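Local coordinates for protein phospholipase C-beta (PLC-beta) (Sepia officinalis, PDB 3QR0) that belongs to the phosphoinositide-specific phospholipase C family, joining PH, EF-hand-like, TIM-barrel X and Y and C2 domains in one chain that holds a calcium ion, at residues A[353-356]-A[357-361]; A[447-451]-A[452-456]; A[525-528]-A[529-533]; A[634-637]-A[638-642]. All coordinates share one frame; numbering follows the deposited sequence. Where two conformers were deposited one is given.

Contact 1 (A[353-356]-A[357-361]); sequences VEIY and RQVLL
With CG of Glu-354 trans to the backbone N (chi1 -179°) and the chain then kinked at chi2, the carboxylate lies alongside the next turn, where it meets Arg-357 and Gln-358. Arg-357 lies extended from CG to NE and crosses the glutamate at roughly a right angle, so that NH1 reaches OE1 in a salt bridge at 2.8 Å. The bond is bent, 136° at the hydrogen, and NH1 approaches OE1 from above the carboxylate plane. Gln-358 takes the other oxygen: NE2 gives a straighter hydrogen bond to the anti lone pair of OE2, 2.9 Å away and close to the amide plane. The backbone repeats the i to i+4 pattern of an alpha helix, with Gln-358 N on Glu-354 O and Val-359 N on Ile-355 O. One residue further on, CD1 of Ile-355 packs on CG2 of Val-359 at 4.0 Å. Tyr-356 turns to strand 366-372 and bonds through OH to the carbonyl of Glu-368, a calcium ligand. Arg-74 from the PH-domain strand 70-75 also pairs with Glu-354 OE2, and Glu-402 with Arg-357 NE. The carboxylate thus gathers two arginines and an amide, which probably favours its ionised form and ties helix 354-361 to the PH domain.

Contact 2 (A[447-451]-A[452-456]); sequences GHPLK and PGVPL
An imidazole closes this loop by bonding to a main-chain carbonyl across it: ND1 of His-448 donates to O of Pro-455 at 2.9 Å, the acceptor lying almost in the ring plane. The oxygen therefore sits at the ring edge, while the donor is tilted by 31° from the plane of the proline carbonyl. The bond is fairly straight, 159° at the hydrogen.

Val-454 points its side chain at the preceding residues. Its CG1, trans to the backbone N (chi1 176°), comes within 3.8 Å of CD of Pro-449, the two side chains crossing at about a right angle, and the same methyl rests against the carbonyl of Pro-449. The reversal itself is a type II beta turn from Lys-451 to Val-454, with Pro-452 and Gly-453 in its two central positions; the positive phi of Gly-453 suits glycine. Its closing bond, from Val-454 N to Lys-451 O, is long and weak at 3.4 Å.

Two waters add bonds between the two arms of the loop. One donates to the carbonyls of both Pro-449 and Val-454. The second bridges O of Lys-451, at 2.8 Å, and O of Val-454, at 2.7 Å. Tyr-520 bonds through OH to the carbonyl of His-448, and the backbone of Gly-453 pairs with that of Asp-536, so the loop between helix 422-436 and strand 466-469 meets the Y half of the barrel. Three prolines restrict the backbone; the histidine takes the Pro-455 carbonyl, and the waters add donors to the carbonyls of Pro-449 and Lys-451, which accept only weakly from amides of the loop, and to that of Val-454.

Contact 3 (A[525-528]-A[529-533]); sequences HFTT and FEQAQ
Thr-528, Phe-529 and Phe-526 carry most of this contact, which starts helix 529-535 after the loop that follows strand 522-523. Thr-528 is the N-cap: its OG1 accepts from the backbone N of Gln-531 at 3.0 Å, with an N-H...O angle of 157°. The hydroxyl stands between the backbone N and the carbonyl carbon (chi1 63°), a rotamer that turns it toward the amide of Gln-531. The carbonyl of the same threonine takes N of Ala-532 at 3.2 Å, the first i to i+4 bond of the helix. Thr-528 OG1 also lies against CB of Gln-531, which OG1 of Thr-527 approaches as well at 3.3 Å.

The aromatic pair stands at the same helix start. Phe-526 directs its edge at the face of Phe-529 in a T-shaped stack, with ring centroids 5.0 Å apart and planes at 75°. CZ of Phe-526 lies over that face, displaced toward the CD2 and CE2 rim, and comes within 3.6 Å of CE2. Phe-526 further rests on strand 540-545 and on helix 546-555, while the ring of Phe-529 meets Phe-560 of helix 557-563. The helix that follows the first Y-half strand is thus fixed by two kinds of chemistry: a threonine hydroxyl accepts from a first-turn amide, and an edge-to-face ring contact, probably of both dispersion and electrostatic character, joins its first residue to the loop before it.

Contact 4 (A[634-637]-A[638-642]); sequences KRFD and PFTES
Hydrogen bonds shape the turn in which Asp-637 meets Phe-639 and Thr-640. The carbonyl of Asp-637 accepts from N of Thr-640 at 3.0 Å, closing a type I beta turn with Pro-638 and Phe-639 at its corners. The donor stands well above the carbonyl plane, 52° out of it. The side chain adds a second bond: OD1 of Asp-637 takes N of Phe-639 at 2.9 Å, again from above the plane, here of the carboxylate. With CG trans to the backbone N (chi1 -179°), the carboxylate reaches forward over Pro-638 to that amide, forming an Asx turn within the beta turn. Beyond it Thr-640 OG1 accepts from N of Ser-642 at 3.2 Å, an ST turn that carries the chain onward.

A further polar contact brings OD1 of Asp-637 near the plane of the Phe-639 ring, at its edge, 3.6 Å from CD2, where the partly positive ring hydrogens probably favour an oxygen.

The apolar contacts centre on Phe-636. Pro-638 lies over one face of its ring, the proline N offset toward the rim, and CB of Pro-638 is 3.9 Å from CE2 of Phe-636. CG2 of Thr-640 adds a looser touch at CE1 of the same ring, 4.2 Å away.

Outside the turn, Phe-628 meets Phe-636 edge to face, Pro-557 touches both Asp-637 and Pro-638, and Phe-639 packs on helix 793-800. In this linker between helix 627-630 and strand 650-660, the aspartate thus serves two successive amides, one through its carboxylate and one through its carbonyl, while Pro-638 packs on the ring of Phe-636.

Contact 1 is the buried one, lying in a helix of the X half; contacts 2 and 3 are at the surface, and contact 4 is partly buried. Charge and regular helical bonding dominate contact 1, whereas contact 2 relies on water, prolines and a histidine in an irregular loop. Contacts 3 and 4 both combine a side-chain acceptor for backbone amides with aromatic packing, at a helix start and in a tight turn respectively. Contacts 2 and 3 lie on the X and Y parts of the barrel, with nearest atoms about 8 Å apart. Helix 557-563 touches both contacts 3 and 4, whose nearest atoms are about 7 Å apart, while contact 1 stands apart.

Contact 1 (A[353-356]-A[357-361])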
loop_
_atom_site.group_PDB
_atom_site.type_symbol
_atom_site.label_atom_id
_atom_site.label_comp_id
_atom_site.label_asym_id
_atom_site.label_seq_id
_atom_site.Cartn_x
_atom_site.Cartn_y
_atom_site.Cartn_z
ATOM N N VAL A 353 11.475 18.199 -0.232
ATOM C CA VAL A 353 10.841 18.233 1.081
ATOM C C VAL A 353 9.511 17.482 1.049
ATOM O O VAL A 353 9.215 16.687 1.946
ATOM C CB VAL A 353 10.586 19.671 1.561
ATOM C CG1 VAL A 353 9.917 19.656 2.936
ATOM C CG2 VAL A 353 11.893 20.464 1.594
ATOM N N GLU A 354 8.711 17.734 0.017
ATOM C CA GLU A 354 7.382 17.117 -0.104
ATOM C C GLU A 354 7.405 15.586 -0.089
ATOM O O GLU A 354 6.467 14.958 0.408
ATOM C CB GLU A 354 6.678 17.623 -1.371
ATOM C CG GLU A 354 5.265 17.068 -1.610
ATOM C CD GLU A 354 4.272 17.392 -0.495
ATOM O OE1 GLU A 354 4.315 18.507 0.072
ATOM O OE2 GLU A 354 3.427 16.520 -0.198
ATOM N N ILE A 355 8.472 14.986 -0.624
ATOM C CA ILE A 355 8.611 13.524 -0.598
ATOM C C ILE A 355 8.529 12.957 0.827
ATOM O O ILE A 355 8.021 11.855 1.021
ATOM C CB ILE A 355 9.920 13.053 -1.317
ATOM C CG1 ILE A 355 9.941 11.528 -1.507
ATOM C CG2 ILE A 355 11.158 13.508 -0.553
ATOM C CD1 ILE A 355 8.759 10.969 -2.279
ATOM N N TYR A 356 9.006 13.705 1.824
ATOM C CA TYR A 356 8.889 13.264 3.221
ATOM C C TYR A 356 7.437 13.141 3.664
ATOM O O TYR A 356 7.066 12.175 4.326
ATOM C CB TYR A 356 9.667 14.177 4.174
ATOM C CG TYR A 356 11.151 13.912 4.145
ATOM C CD1 TYR A 356 11.730 12.964 4.991
ATOM C CD2 TYR A 356 11.975 14.592 3.256
ATOM C CE1 TYR A 356 13.097 12.709 4.951
ATOM C CE2 TYR A 356 13.338 14.350 3.213
ATOM C CZ TYR A 356 13.893 13.411 4.053
ATOM O OH TYR A 356 15.247 13.183 3.988
ATOM N N ARG A 357 6.611 14.112 3.284
ATOM C CA ARG A 357 5.190 14.049 3.588
ATOM C C ARG A 357 4.592 12.836 2.875
ATOM O O ARG A 357 3.881 12.049 3.483
ATOM C CB ARG A 357 4.475 15.336 3.154
ATOM C CG ARG A 357 4.982 16.592 3.827
ATOM C CD ARG A 357 4.096 17.801 3.544
ATOM N NE ARG A 357 4.691 19.023 4.081
ATOM C CZ ARG A 357 5.525 19.842 3.430
ATOM N NH1 ARG A 357 5.879 19.625 2.170
ATOM N NH2 ARG A 357 5.999 20.912 4.052
ATOM N N GLN A 358 4.912 12.662 1.591
ATOM C CA GLN A 358 4.318 11.570 0.814
ATOM C C GLN A 358 4.695 10.193 1.348
ATOM O O GLN A 358 3.849 9.298 1.400
ATOM C CB GLN A 358 4.676 11.675 -0.673
ATOM C CG GLN A 358 4.054 12.873 -1.376
ATOM C CD GLN A 358 2.543 12.907 -1.270
ATOM O OE1 GLN A 358 1.874 11.886 -1.441
ATOM N NE2 GLN A 358 1.993 14.089 -0.994
ATOM N N VAL A 359 5.954 10.019 1.742
ATOM C CA VAL A 359 6.408 8.732 2.279
ATOM C C VAL A 359 5.715 8.404 3.607
ATOM O O VAL A 359 5.273 7.265 3.822
ATOM C CB VAL A 359 7.952 8.689 2.406
ATOM C CG1 VAL A 359 8.406 7.481 3.211
ATOM C CG2 VAL A 359 8.579 8.673 1.011
ATOM N N LEU A 360 5.575 9.408 4.475
ATOM C CA LEU A 360 4.885 9.227 5.756
ATOM C C LEU A 360 3.395 8.918 5.567
ATOM O O LEU A 360 2.793 8.208 6.374
ATOM C CB LEU A 360 5.075 10.459 6.650
ATOM C CG LEU A 360 6.472 10.584 7.274
ATOM C CD1 LEU A 360 6.728 11.992 7.782
ATOM C CD2 LEU A 360 6.652 9.562 8.396
ATOM N N LEU A 361 2.821 9.421 4.480
ATOM C CA LEU A 361 1.405 9.215 4.181
ATOM C C LEU A 361 1.073 7.804 3.712
ATOM O O LEU A 361 -0.075 7.363 3.840
ATOM C CB LEU A 361 0.923 10.241 3.156
ATOM C CG LEU A 361 0.813 11.651 3.735
ATOM C CD1 LEU A 361 0.700 12.673 2.604
ATOM C CD2 LEU A 361 -0.364 11.757 4.698
#

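Contact 2 (A[447-451]-A[452-456])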
loop_
_atom_site.group_PDB
_atom_site.type_symbol
_atom_site.label_atom_id
_atom_site.label_comp_id
_atom_site.label_asym_id
_atom_site.label_seq_id
_atom_site.Cartn_x
_atom_site.Cartn_y
_atom_site.Cartn_z
ATOM N N GLY A 447 10.227 2.194 33.082
ATOM C CA GLY A 447 10.289 0.742 32.928
ATOM C C GLY A 447 11.318 0.270 31.912
ATOM O O GLY A 447 11.590 -0.927 31.822
ATOM N N HIS A 448 11.891 1.202 31.147
ATOM C CA HIS A 448 12.804 0.849 30.060
ATOM C C HIS A 448 14.077 1.697 30.072
ATOM O O HIS A 448 14.338 2.456 29.135
ATOM C CB HIS A 448 12.076 0.948 28.719
ATOM C CG HIS A 448 10.953 -0.030 28.586
ATOM N ND1 HIS A 448 11.130 -1.301 28.082
ATOM C CD2 HIS A 448 9.646 0.059 28.933
ATOM C CE1 HIS A 448 9.976 -1.944 28.102
ATOM N NE2 HIS A 448 9.061 -1.144 28.619
ATOM N N PRO A 449 14.886 1.553 31.131
ATOM C CA PRO A 449 16.161 2.248 31.166
ATOM C C PRO A 449 17.140 1.631 30.169
ATOM O O PRO A 449 16.943 0.491 29.729
ATOM C CB PRO A 449 16.639 2.032 32.601
ATOM C CG PRO A 449 16.025 0.750 33.010
ATOM C CD PRO A 449 14.708 0.665 32.296
ATOM N N LEU A 450 18.175 2.387 29.818
ATOM C CA LEU A 450 19.182 1.935 28.865
ATOM C C LEU A 450 20.273 1.145 29.592
ATOM O O LEU A 450 21.407 1.600 29.724
ATOM C CB LEU A 450 19.779 3.127 28.113
ATOM C CG LEU A 450 18.788 4.020 27.362
ATOM C CD1 LEU A 450 19.513 5.241 26.786
ATOM C CD2 LEU A 450 18.062 3.251 26.259
ATOM N N LYS A 451 19.908 -0.044 30.062
ATOM C CA LYS A 451 20.834 -0.947 30.737
ATOM C C LYS A 451 20.767 -2.298 30.042
ATOM O O LYS A 451 19.764 -2.609 29.401
ATOM C CB LYS A 451 20.455 -1.101 32.213
ATOM C CG LYS A 451 20.650 0.163 33.045
ATOM C CD LYS A 451 20.188 -0.042 34.483
ATOM C CE LYS A 451 20.465 1.184 35.335
ATOM N NZ LYS A 451 20.022 0.985 36.743
ATOM N N PRO A 452 21.833 -3.111 30.165
ATOM C CA PRO A 452 21.814 -4.445 29.561
ATOM C C PRO A 452 20.697 -5.344 30.100
ATOM O O PRO A 452 20.406 -5.324 31.293
ATOM C CB PRO A 452 23.196 -5.017 29.915
ATOM C CG PRO A 452 23.721 -4.158 30.995
ATOM C CD PRO A 452 23.141 -2.806 30.768
ATOM N N GLY A 453 20.066 -6.102 29.209
ATOM C CA GLY A 453 19.003 -7.033 29.589
ATOM C C GLY A 453 17.605 -6.434 29.617
ATOM O O GLY A 453 16.628 -7.157 29.810
ATOM N N VAL A 454 17.501 -5.120 29.430
ATOM C CA VAL A 454 16.212 -4.446 29.441
ATOM C C VAL A 454 15.663 -4.363 28.015
ATOM O O VAL A 454 16.277 -3.732 27.148
ATOM C CB VAL A 454 16.327 -3.033 30.033
ATOM C CG1 VAL A 454 14.997 -2.308 29.945
ATOM C CG2 VAL A 454 16.806 -3.107 31.488
ATOM N N PRO A 455 14.501 -4.988 27.764
ATOM C CA PRO A 455 13.987 -4.984 26.393
ATOM C C PRO A 455 13.539 -3.606 25.912
ATOM O O PRO A 455 13.209 -2.731 26.721
ATOM C CB PRO A 455 12.809 -5.961 26.446
ATOM C CG PRO A 455 12.415 -6.035 27.869
ATOM C CD PRO A 455 13.638 -5.755 28.683
ATOM N N LEU A 456 13.542 -3.421 24.596
ATOM C CA LEU A 456 13.063 -2.183 23.999
ATOM C C LEU A 456 11.594 -1.991 24.352
ATOM O O LEU A 456 10.880 -2.977 24.542
ATOM C CB LEU A 456 13.215 -2.222 22.479
ATOM C CG LEU A 456 14.637 -2.303 21.936
ATOM C CD1 LEU A 456 14.645 -2.816 20.490
ATOM C CD2 LEU A 456 15.319 -0.954 22.044
HETATM O O HOH W 1 15.976 -0.456 26.967
HETATM O O HOH W 2 18.984 -3.540 26.914
#

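Contact 3 (A[525-528]-A[529-533])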
loop_
_atom_site.group_PDB
_atom_site.type_symbol
_atom_site.label_atom_id
_atom_site.label_comp_id
_atom_site.label_asym_id
_atom_site.label_seq_id
_atom_site.Cartn_x
_atom_site.Cartn_y
_atom_site.Cartn_z
ATOM N N HIS A 525 28.829 0.155 15.595
ATOM C CA HIS A 525 29.649 -0.696 14.737
ATOM C C HIS A 525 29.360 -2.172 15.038
ATOM O O HIS A 525 29.467 -2.597 16.182
ATOM C CB HIS A 525 31.127 -0.353 15.009
ATOM C CG HIS A 525 32.113 -1.168 14.234
ATOM N ND1 HIS A 525 32.410 -0.921 12.910
ATOM C CD2 HIS A 525 32.910 -2.197 14.611
ATOM C CE1 HIS A 525 33.323 -1.783 12.497
ATOM N NE2 HIS A 525 33.645 -2.567 13.511
ATOM N N PHE A 526 28.967 -2.944 14.025
ATOM C CA PHE A 526 28.735 -4.378 14.215
ATOM C C PHE A 526 30.078 -5.113 14.260
ATOM O O PHE A 526 30.962 -4.845 13.453
ATOM C CB PHE A 526 27.862 -4.945 13.092
ATOM C CG PHE A 526 27.438 -6.372 13.319
ATOM C CD1 PHE A 526 26.238 -6.663 13.956
ATOM C CD2 PHE A 526 28.248 -7.424 12.909
ATOM C CE1 PHE A 526 25.850 -7.980 14.173
ATOM C CE2 PHE A 526 27.870 -8.741 13.124
ATOM C CZ PHE A 526 26.669 -9.023 13.752
ATOM N N THR A 527 30.232 -6.021 15.217
ATOM C CA THR A 527 31.442 -6.839 15.305
ATOM C C THR A 527 31.078 -8.288 14.994
ATOM O O THR A 527 31.328 -8.755 13.886
ATOM C CB THR A 527 32.139 -6.700 16.675
ATOM O OG1 THR A 527 31.212 -6.979 17.731
ATOM C CG2 THR A 527 32.676 -5.291 16.849
ATOM N N THR A 528 30.482 -8.984 15.965
ATOM C CA THR A 528 29.982 -10.350 15.770
ATOM C C THR A 528 28.651 -10.541 16.494
ATOM O O THR A 528 28.284 -9.746 17.360
ATOM C CB THR A 528 30.956 -11.408 16.339
ATOM O OG1 THR A 528 31.079 -11.230 17.755
ATOM C CG2 THR A 528 32.331 -11.317 15.686
ATOM N N PHE A 529 27.944 -11.616 16.154
ATOM C CA PHE A 529 26.726 -11.980 16.868
ATOM C C PHE A 529 27.026 -12.413 18.313
ATOM O O PHE A 529 26.276 -12.089 19.236
ATOM C CB PHE A 529 25.968 -13.077 16.117
ATOM C CG PHE A 529 25.367 -12.614 14.813
ATOM C CD1 PHE A 529 25.768 -13.169 13.607
ATOM C CD2 PHE A 529 24.405 -11.614 14.796
ATOM C CE1 PHE A 529 25.207 -12.748 12.405
ATOM C CE2 PHE A 529 23.844 -11.180 13.601
ATOM C CZ PHE A 529 24.246 -11.749 12.401
ATOM N N GLU A 530 28.127 -13.133 18.503
ATOM C CA GLU A 530 28.565 -13.536 19.840
ATOM C C GLU A 530 28.744 -12.304 20.737
ATOM O O GLU A 530 28.290 -12.290 21.881
ATOM C CB GLU A 530 29.873 -14.333 19.754
ATOM C CG GLU A 530 30.231 -15.130 21.011
ATOM C CD GLU A 530 30.830 -14.284 22.132
ATOM O OE1 GLU A 530 31.688 -13.414 21.855
ATOM O OE2 GLU A 530 30.451 -14.505 23.305
ATOM N N GLN A 531 29.394 -11.268 20.205
ATOM C CA GLN A 531 29.623 -10.028 20.957
ATOM C C GLN A 531 28.346 -9.261 21.291
ATOM O O GLN A 531 28.220 -8.720 22.389
ATOM C CB GLN A 531 30.604 -9.108 20.222
ATOM C CG GLN A 531 32.047 -9.351 20.615
ATOM C CD GLN A 531 32.325 -8.954 22.054
ATOM O OE1 GLN A 531 32.684 -9.790 22.885
ATOM N NE2 GLN A 531 32.140 -7.671 22.362
ATOM N N ALA A 532 27.409 -9.209 20.352
ATOM C CA ALA A 532 26.110 -8.580 20.605
ATOM C C ALA A 532 25.371 -9.282 21.756
ATOM O O ALA A 532 24.794 -8.624 22.626
ATOM C CB ALA A 532 25.262 -8.588 19.342
ATOM N N GLN A 533 25.405 -10.611 21.768
ATOM C CA GLN A 533 24.740 -11.385 22.822
ATOM C C GLN A 533 25.388 -11.149 24.187
ATOM O O GLN A 533 24.690 -10.957 25.188
ATOM C CB GLN A 533 24.751 -12.882 22.501
ATOM C CG GLN A 533 23.822 -13.692 23.404
ATOM C CD GLN A 533 23.840 -15.183 23.110
ATOM O OE1 GLN A 533 24.651 -15.666 22.320
ATOM N NE2 GLN A 533 22.935 -15.921 23.754
#

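Contact 4 (A[634-637]-A[638-642])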
loop_
_atom_site.group_PDB
_atom_site.type_symbol
_atom_site.label_atom_id
_atom_site.label_comp_id
_atom_site.label_asym_id
_atom_site.label_seq_id
_atom_site.Cartn_x
_atom_site.Cartn_y
_atom_site.Cartn_z
ATOM N N LYS A 634 14.080 -21.139 19.938
ATOM C CA LYS A 634 14.030 -21.803 18.629
ATOM C C LYS A 634 15.153 -21.321 17.705
ATOM O O LYS A 634 15.434 -20.123 17.633
ATOM C CB LYS A 634 12.669 -21.566 17.961
ATOM C CG LYS A 634 12.274 -22.656 16.962
ATOM C CD LYS A 634 11.016 -22.288 16.185
ATOM C CE LYS A 634 10.292 -23.523 15.651
ATOM N NZ LYS A 634 11.181 -24.435 14.876
ATOM N N ARG A 635 15.795 -22.263 17.019
ATOM C CA ARG A 635 16.769 -21.954 15.978
ATOM C C ARG A 635 16.087 -22.116 14.628
ATOM O O ARG A 635 15.387 -23.104 14.407
ATOM C CB ARG A 635 17.982 -22.885 16.060
ATOM C CG ARG A 635 18.844 -22.681 17.295
ATOM C CD ARG A 635 19.704 -21.425 17.188
ATOM N NE ARG A 635 20.951 -21.656 16.463
ATOM C CZ ARG A 635 21.890 -20.734 16.260
ATOM N NH1 ARG A 635 21.737 -19.496 16.712
ATOM N NH2 ARG A 635 22.993 -21.050 15.591
ATOM N N PHE A 636 16.285 -21.141 13.741
ATOM C CA PHE A 636 15.649 -21.143 12.423
ATOM C C PHE A 636 16.631 -20.726 11.327
ATOM O O PHE A 636 17.205 -19.640 11.380
ATOM C CB PHE A 636 14.440 -20.208 12.417
ATOM C CG PHE A 636 13.837 -20.008 11.054
ATOM C CD1 PHE A 636 13.315 -21.084 10.351
ATOM C CD2 PHE A 636 13.800 -18.748 10.469
ATOM C CE1 PHE A 636 12.757 -20.910 9.091
ATOM C CE2 PHE A 636 13.244 -18.564 9.209
ATOM C CZ PHE A 636 12.722 -19.656 8.518
ATOM N N ASP A 637 16.820 -21.609 10.347
ATOM C CA ASP A 637 17.643 -21.330 9.179
ATOM C C ASP A 637 16.708 -20.947 8.024
ATOM O O ASP A 637 15.997 -21.804 7.497
ATOM C CB ASP A 637 18.487 -22.563 8.825
ATOM C CG ASP A 637 19.388 -22.345 7.619
ATOM O OD1 ASP A 637 19.372 -21.244 7.026
ATOM O OD2 ASP A 637 20.128 -23.289 7.265
ATOM N N PRO A 638 16.688 -19.655 7.641
ATOM C CA PRO A 638 15.826 -19.226 6.540
ATOM C C PRO A 638 16.183 -19.808 5.172
ATOM O O PRO A 638 15.410 -19.651 4.237
ATOM C CB PRO A 638 15.992 -17.701 6.531
ATOM C CG PRO A 638 17.247 -17.442 7.242
ATOM C CD PRO A 638 17.352 -18.503 8.277
ATOM N N PHE A 639 17.332 -20.474 5.058
ATOM C CA PHE A 639 17.688 -21.185 3.831
ATOM C C PHE A 639 17.231 -22.645 3.822
ATOM O O PHE A 639 17.572 -23.392 2.906
ATOM C CB PHE A 639 19.197 -21.106 3.593
ATOM C CG PHE A 639 19.680 -19.723 3.320
ATOM C CD1 PHE A 639 19.526 -19.161 2.057
ATOM C CD2 PHE A 639 20.272 -18.968 4.321
ATOM C CE1 PHE A 639 19.964 -17.885 1.798
ATOM C CE2 PHE A 639 20.711 -17.688 4.069
ATOM C CZ PHE A 639 20.558 -17.142 2.805
ATOM N N THR A 640 16.460 -23.049 4.830
ATOM C CA THR A 640 15.936 -24.412 4.894
ATOM C C THR A 640 15.055 -24.717 3.683
ATOM O O THR A 640 14.332 -23.846 3.198
ATOM C CB THR A 640 15.118 -24.658 6.188
ATOM O OG1 THR A 640 14.665 -26.012 6.216
ATOM C CG2 THR A 640 13.913 -23.732 6.268
ATOM N N GLU A 641 15.142 -25.952 3.193
ATOM C CA GLU A 641 14.295 -26.431 2.099
ATOM C C GLU A 641 13.301 -27.486 2.592
ATOM O O GLU A 641 12.603 -28.114 1.793
ATOM C CB GLU A 641 15.159 -27.018 0.981
ATOM C CG GLU A 641 16.283 -26.100 0.520
ATOM C CD GLU A 641 16.989 -26.628 -0.707
ATOM O OE1 GLU A 641 16.353 -26.661 -1.783
ATOM O OE2 GLU A 641 18.175 -27.018 -0.598
ATOM N N SER A 642 13.237 -27.671 3.909
ATOM C CA SER A 642 12.368 -28.672 4.514
ATOM C C SER A 642 11.395 -28.001 5.472
ATOM O O SER A 642 11.577 -26.838 5.851
ATOM C CB SER A 642 13.206 -29.708 5.259
ATOM O OG SER A 642 13.996 -29.077 6.254
#